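Local atomic coordinates of positive phenol-degradative gene regulator (Ralstonia sp. E2, PDB entry 5FRY), a protein that senses phenols through this N-terminal sensory domain and, as an enhancer-binding transcription activator of the ATPase family, probably uses ATP binding to switch on phenol-degradation genes. Residues 147-152 with 178-183; 153-158 with 172-177. All blocks are in the same frame, centred on the assembly; numbering follows the deposited sequence.

Contact 1 of 2, residues 147-152 with 178-183; sequences QAPVCW and VGCGHP. With ZN (zinc ion), chain C.
C180 lays its thiol against the peptide link between A148 and P149, and this sulfur makes three of the four close residue pairs of the contact, those with Q147, A148 and P149. Starting from its root, CB of C180 lies at the edge of the H182 ring, in the ring plane. The first torsion of -74° then sets SG trans to the C180 carbonyl carbon and carries it across to the facing loop. There SG lies over the face of the peptide, 3.2 Å from A148 C and just as close to P149 N, while P149 CD of the proline ring flanks it at 3.9 Å. A polarisable thiol packs well on such a face, and the short cysteine side chain lets the loops approach.

Next along, V150 CG2 rests 3.7 Å from G179 CA, in the short 3-10 turn 178-180. G179 has no CB to stand between its backbone and this methyl, hence the close approach; its backbone is also hydrogen-bonded to A146.

C151 forms the centre of an inverse gamma turn and stands at the N-cap of helix 152-166; its SG binds zinc at 2.2 Å. The indole of W152 folds back on its own segment: NE1 gives a bent hydrogen bond (143°) of 3.1 Å to P149 O, reaching a lone pair in the carbonyl plane, and V150 O sits over one ring face, offset toward the rim.

The two loops, one before helix 152-166 and the other between strands 170-176 and 185-191, meet within the V4R region, with V150 and C151 against helix 134-143, W152 packed on helix 60-84, and P149 and H182 touching strand 170-176.

Contact 2 of 2, residues 153-158 with 172-177; sequences MQIGYA and YRELEC. With ZN (zinc ion), chain C; ERH (3,4-dimethylphenol), chain D.
The hydroxyl OH of Y172, whose ring lies against A158, is hydrogen-bonded to both T162 OG1 and Y124 OH. T162 OG1 also bonds to A158 O, so one threonine ties the tyrosine to the helix beneath it. A158 CB makes a CH-pi contact over the middle of the Y172 ring, 3.6 Å from the centroid and only 9° off the normal. Alanine suits this place because its single methyl lets the aromatic face come close to the helix backbone. A158 and Y172 line the phenol pocket, with A158 CA 3.6 Å from C03 of 3,4-dimethylphenol and Y172 OH 3.9 Å from its C04; Y157 adds its ring edge, CD1 3.6 Å from C06.

This is helix-on-sheet packing within the V4R domain, helix 152-166 on strand 170-176: the axes of 153-158 and 172-174 approach to 8.0 Å at 152°, nearly antiparallel. Filling the gap between them, I155 CG2 touches Y172 O, and the I155 side chain lies obliquely across that of E174, with CD1 3.6 Å from CG. This branched side chain covers the aliphatic part of the glutamate, which stretches beyond CG and delivers OE2 to zinc at 2.0 Å. L175 and E176 both face R186 in a classic beta bulge. Past it, C177 SG, trans to its backbone N, binds the metal at 2.2 Å, where C151 and C185 complete the four ligands.

From the N-terminal side, the chain leaves helix 134-143, passes through loop 147-152 and enters helix 152-166, whose first turns form one side of contact 2. It then reverses into strand 170-176, and segment 172-177 closes the smaller loop of contact 2. Continuing directly into 178-183, it returns to the loop before the helix and closes the wider circuit of contact 1, which encloses contact 2. Zinc joins the two, with C151 from contact 1 and E174 and C177 from contact 2, and a probable hydrogen bond of 2.9 Å between C151 N and E174 OE1 adds a second tie. Strand 170-176 thus carries a zinc ligand and a residue of the phenol pocket, E174 and Y172.

Contact 1 of 2, residues 147-152 with 178-183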
loop_
_atom_site.group_PDB
_atom_site.type_symbol
_atom_site.label_atom_id
_atom_site.label_comp_id
_atom_site.label_asym_id
_atom_site.label_seq_id
_atom_site.Cartn_x
_atom_site.Cartn_y
_atom_site.Cartn_z
ATOM N N GLN A 147 18.472 12.735 -8.906
ATOM C CA GLN A 147 19.077 13.200 -10.149
ATOM C C GLN A 147 18.403 12.565 -11.381
ATOM O O GLN A 147 18.905 12.676 -12.501
ATOM C CB GLN A 147 20.594 12.933 -10.130
ATOM C CG GLN A 147 21.485 14.194 -9.892
ATOM C CD GLN A 147 21.434 14.771 -8.455
ATOM O OE1 GLN A 147 21.619 14.053 -7.469
ATOM N NE2 GLN A 147 21.207 16.083 -8.349
ATOM N N ALA A 148 17.262 11.900 -11.162
ATOM C CA ALA A 148 16.335 11.503 -12.237
ATOM C C ALA A 148 14.952 11.148 -11.674
ATOM O O ALA A 148 14.841 10.748 -10.507
ATOM C CB ALA A 148 16.893 10.331 -13.039
ATOM N N PRO A 149 13.896 11.305 -12.503
ATOM C CA PRO A 149 12.486 10.999 -12.202
ATOM C C PRO A 149 12.287 9.771 -11.317
ATOM O O PRO A 149 12.847 8.694 -11.564
ATOM C CB PRO A 149 11.872 10.773 -13.587
ATOM C CG PRO A 149 13.051 10.907 -14.589
ATOM C CD PRO A 149 14.045 11.743 -13.896
ATOM N N VAL A 150 11.466 9.958 -10.289
ATOM C CA VAL A 150 11.337 9.000 -9.200
ATOM C C VAL A 150 9.918 8.447 -8.989
ATOM O O VAL A 150 9.735 7.548 -8.173
ATOM C CB VAL A 150 11.798 9.636 -7.847
ATOM C CG1 VAL A 150 13.267 10.013 -7.902
ATOM C CG2 VAL A 150 10.959 10.846 -7.526
ATOM N N CYS A 151 8.910 8.971 -9.684
ATOM C CA CYS A 151 7.545 8.450 -9.485
ATOM C C CYS A 151 7.293 7.130 -10.243
ATOM O O CYS A 151 6.411 7.038 -11.093
ATOM C CB CYS A 151 6.517 9.516 -9.870
ATOM S SG CYS A 151 6.707 11.000 -8.847
ATOM N N TRP A 152 8.054 6.105 -9.859
ATOM C CA TRP A 152 8.099 4.798 -10.492
ATOM C C TRP A 152 6.782 4.003 -10.544
ATOM O O TRP A 152 6.382 3.539 -11.627
ATOM C CB TRP A 152 9.163 3.936 -9.793
ATOM C CG TRP A 152 10.506 4.610 -9.711
ATOM C CD1 TRP A 152 11.006 5.560 -10.563
ATOM C CD2 TRP A 152 11.511 4.402 -8.707
ATOM N NE1 TRP A 152 12.265 5.940 -10.160
ATOM C CE2 TRP A 152 12.596 5.249 -9.023
ATOM C CE3 TRP A 152 11.600 3.582 -7.578
ATOM C CZ2 TRP A 152 13.754 5.294 -8.243
ATOM C CZ3 TRP A 152 12.753 3.631 -6.807
ATOM C CH2 TRP A 152 13.812 4.477 -7.145
ATOM N N VAL A 178 8.570 16.330 -9.327
ATOM C CA VAL A 178 8.828 17.020 -8.066
ATOM C C VAL A 178 10.045 16.469 -7.345
ATOM O O VAL A 178 10.823 17.216 -6.748
ATOM C CB VAL A 178 7.631 16.915 -7.122
ATOM C CG1 VAL A 178 6.456 17.702 -7.686
ATOM C CG2 VAL A 178 7.259 15.444 -6.905
ATOM N N GLY A 179 10.194 15.157 -7.388
ATOM C CA GLY A 179 11.301 14.493 -6.732
ATOM C C GLY A 179 12.643 15.036 -7.180
ATOM O O GLY A 179 13.632 14.898 -6.469
ATOM N N CYS A 180 12.669 15.671 -8.350
ATOM C CA CYS A 180 13.917 16.182 -8.920
ATOM C C CYS A 180 14.113 17.682 -8.712
ATOM O O CYS A 180 15.169 18.216 -9.043
ATOM C CB CYS A 180 13.989 15.867 -10.416
ATOM S SG CYS A 180 14.330 14.133 -10.792
ATOM N N GLY A 181 13.096 18.361 -8.187
ATOM C CA GLY A 181 13.201 19.778 -7.882
ATOM C C GLY A 181 12.144 20.614 -8.579
ATOM O O GLY A 181 12.023 21.813 -8.329
ATOM N N HIS A 182 11.377 19.981 -9.460
ATOM C CA HIS A 182 10.342 20.679 -10.211
ATOM C C HIS A 182 9.114 20.867 -9.342
ATOM O O HIS A 182 8.909 20.129 -8.383
ATOM C CB HIS A 182 9.982 19.911 -11.484
ATOM C CG HIS A 182 11.168 19.538 -12.321
ATOM N ND1 HIS A 182 12.124 18.637 -11.897
ATOM C CD2 HIS A 182 11.553 19.941 -13.554
ATOM C CE1 HIS A 182 13.041 18.498 -12.836
ATOM N NE2 HIS A 182 12.721 19.280 -13.853
ATOM N N PRO A 183 8.277 21.845 -9.686
ATOM C CA PRO A 183 7.099 22.139 -8.862
ATOM C C PRO A 183 5.992 21.105 -9.038
ATOM O O PRO A 183 4.941 21.192 -8.398
ATOM C CB PRO A 183 6.654 23.513 -9.374
ATOM C CG PRO A 183 7.108 23.544 -10.800
ATOM C CD PRO A 183 8.373 22.721 -10.869
HETATM ZN ZN ZN C . 7.332 12.518 -10.320
#

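Contact 2 of 2, residues 153-158 with 172-177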
loop_
_atom_site.group_PDB
_atom_site.type_symbol
_atom_site.label_atom_id
_atom_site.label_comp_id
_atom_site.label_asym_id
_atom_site.label_seq_id
_atom_site.Cartn_x
_atom_site.Cartn_y
_atom_site.Cartn_z
ATOM N N MET A 153 6.146 3.807 -9.387
ATOM C CA MET A 153 4.854 3.127 -9.302
ATOM C C MET A 153 3.773 3.933 -9.979
ATOM O O MET A 153 2.838 3.344 -10.532
ATOM C CB MET A 153 4.451 2.870 -7.845
ATOM C CG MET A 153 3.339 1.844 -7.627
ATOM S SD MET A 153 2.891 1.816 -5.857
ATOM C CE MET A 153 4.389 2.406 -5.155
ATOM N N GLN A 154 3.863 5.265 -9.917
ATOM C CA GLN A 154 2.869 6.092 -10.585
ATOM C C GLN A 154 2.965 5.904 -12.082
ATOM O O GLN A 154 1.946 5.828 -12.762
ATOM C CB GLN A 154 3.041 7.558 -10.242
ATOM C CG GLN A 154 2.560 7.857 -8.821
ATOM C CD GLN A 154 2.896 9.243 -8.375
ATOM O OE1 GLN A 154 2.950 9.511 -7.173
ATOM N NE2 GLN A 154 3.097 10.155 -9.334
ATOM N N ILE A 155 4.193 5.847 -12.585
ATOM C CA ILE A 155 4.430 5.602 -14.025
ATOM C C ILE A 155 3.996 4.207 -14.471
ATOM O O ILE A 155 3.319 4.054 -15.491
ATOM C CB ILE A 155 5.923 5.784 -14.385
ATOM C CG1 ILE A 155 6.270 7.270 -14.449
ATOM C CG2 ILE A 155 6.243 5.072 -15.698
ATOM C CD1 ILE A 155 5.546 8.007 -15.554
ATOM N N GLY A 156 4.397 3.186 -13.710
ATOM C CA GLY A 156 3.989 1.822 -13.990
ATOM C C GLY A 156 2.483 1.725 -14.149
ATOM O O GLY A 156 1.958 1.033 -15.045
ATOM N N TYR A 157 1.794 2.448 -13.286
ATOM C CA TYR A 157 0.343 2.463 -13.258
ATOM C C TYR A 157 -0.220 3.025 -14.560
ATOM O O TYR A 157 -1.111 2.400 -15.171
ATOM C CB TYR A 157 -0.151 3.250 -12.051
ATOM C CG TYR A 157 -1.659 3.335 -11.969
ATOM C CD1 TYR A 157 -2.380 4.148 -12.860
ATOM C CD2 TYR A 157 -2.368 2.577 -11.040
ATOM C CE1 TYR A 157 -3.752 4.218 -12.811
ATOM C CE2 TYR A 157 -3.748 2.651 -10.974
ATOM C CZ TYR A 157 -4.429 3.484 -11.858
ATOM O OH TYR A 157 -5.803 3.590 -11.807
ATOM N N ALA A 158 0.304 4.178 -14.993
ATOM C CA ALA A 158 -0.129 4.817 -16.243
ATOM C C ALA A 158 0.075 3.888 -17.425
ATOM O O ALA A 158 -0.810 3.733 -18.275
ATOM C CB ALA A 158 0.605 6.122 -16.486
ATOM N N TYR A 172 4.970 5.094 -20.634
ATOM C CA TYR A 172 5.035 6.478 -20.183
ATOM C C TYR A 172 6.410 6.829 -19.653
ATOM O O TYR A 172 7.125 5.989 -19.096
ATOM C CB TYR A 172 4.007 6.753 -19.086
ATOM C CG TYR A 172 2.581 6.821 -19.552
ATOM C CD1 TYR A 172 1.880 5.664 -19.875
ATOM C CD2 TYR A 172 1.917 8.028 -19.624
ATOM C CE1 TYR A 172 0.562 5.723 -20.281
ATOM C CE2 TYR A 172 0.612 8.091 -20.022
ATOM C CZ TYR A 172 -0.068 6.934 -20.344
ATOM O OH TYR A 172 -1.384 7.015 -20.747
ATOM N N ARG A 173 6.774 8.092 -19.798
ATOM C CA ARG A 173 7.954 8.591 -19.124
ATOM C C ARG A 173 7.636 9.911 -18.443
ATOM O O ARG A 173 6.770 10.671 -18.893
ATOM C CB ARG A 173 9.111 8.742 -20.115
ATOM C CG ARG A 173 10.454 8.357 -19.521
ATOM C CD ARG A 173 11.551 8.370 -20.570
ATOM N NE ARG A 173 11.613 7.110 -21.295
ATOM C CZ ARG A 173 12.230 6.957 -22.460
ATOM N NH1 ARG A 173 12.829 7.993 -23.040
ATOM N NH2 ARG A 173 12.235 5.771 -23.054
ATOM N N GLU A 174 8.311 10.173 -17.330
ATOM C CA GLU A 174 8.167 11.447 -16.647
ATOM C C GLU A 174 9.052 12.488 -17.292
ATOM O O GLU A 174 10.268 12.338 -17.276
ATOM C CB GLU A 174 8.531 11.311 -15.170
ATOM C CG GLU A 174 7.437 10.742 -14.302
ATOM C CD GLU A 174 7.703 11.007 -12.838
ATOM O OE1 GLU A 174 8.472 10.243 -12.236
ATOM O OE2 GLU A 174 7.168 11.986 -12.286
ATOM N N LEU A 175 8.459 13.541 -17.841
ATOM C CA LEU A 175 9.257 14.606 -18.471
ATOM C C LEU A 175 9.791 15.586 -17.419
ATOM O O LEU A 175 10.868 16.174 -17.577
ATOM C CB LEU A 175 8.431 15.354 -19.514
ATOM C CG LEU A 175 7.873 14.491 -20.660
ATOM C CD1 LEU A 175 7.404 15.367 -21.818
ATOM C CD2 LEU A 175 8.862 13.444 -21.124
ATOM N N GLU A 176 9.011 15.767 -16.360
ATOM C CA GLU A 176 9.382 16.599 -15.219
ATOM C C GLU A 176 8.832 15.939 -13.957
ATOM O O GLU A 176 7.870 15.163 -14.033
ATOM C CB GLU A 176 8.833 18.017 -15.382
ATOM C CG GLU A 176 9.149 18.633 -16.745
ATOM C CD GLU A 176 8.285 19.839 -17.082
ATOM O OE1 GLU A 176 7.618 20.379 -16.173
ATOM O OE2 GLU A 176 8.274 20.244 -18.266
ATOM N N CYS A 177 9.434 16.229 -12.808
ATOM C CA CYS A 177 9.042 15.557 -11.575
ATOM C C CYS A 177 9.448 16.329 -10.328
ATOM O O CYS A 177 10.541 16.889 -10.269
ATOM C CB CYS A 177 9.653 14.162 -11.527
ATOM S SG CYS A 177 9.333 13.327 -9.978
HETATM ZN ZN ZN C . 7.332 12.518 -10.320
HETATM O O01 ERH D . -1.979 8.558 -13.176
HETATM C C02 ERH D . -2.379 9.093 -16.895
HETATM C C03 ERH D . -3.083 6.795 -16.293
HETATM C C04 ERH D . -2.857 7.901 -17.300
HETATM C C05 ERH D . -2.067 9.327 -15.433
HETATM C C06 ERH D . -2.806 7.002 -14.990
HETATM C C07 ERH D . -2.269 8.341 -14.536
HETATM C C08 ERH D . -2.152 10.200 -17.902
HETATM C C09 ERH D . -3.621 5.455 -16.748
#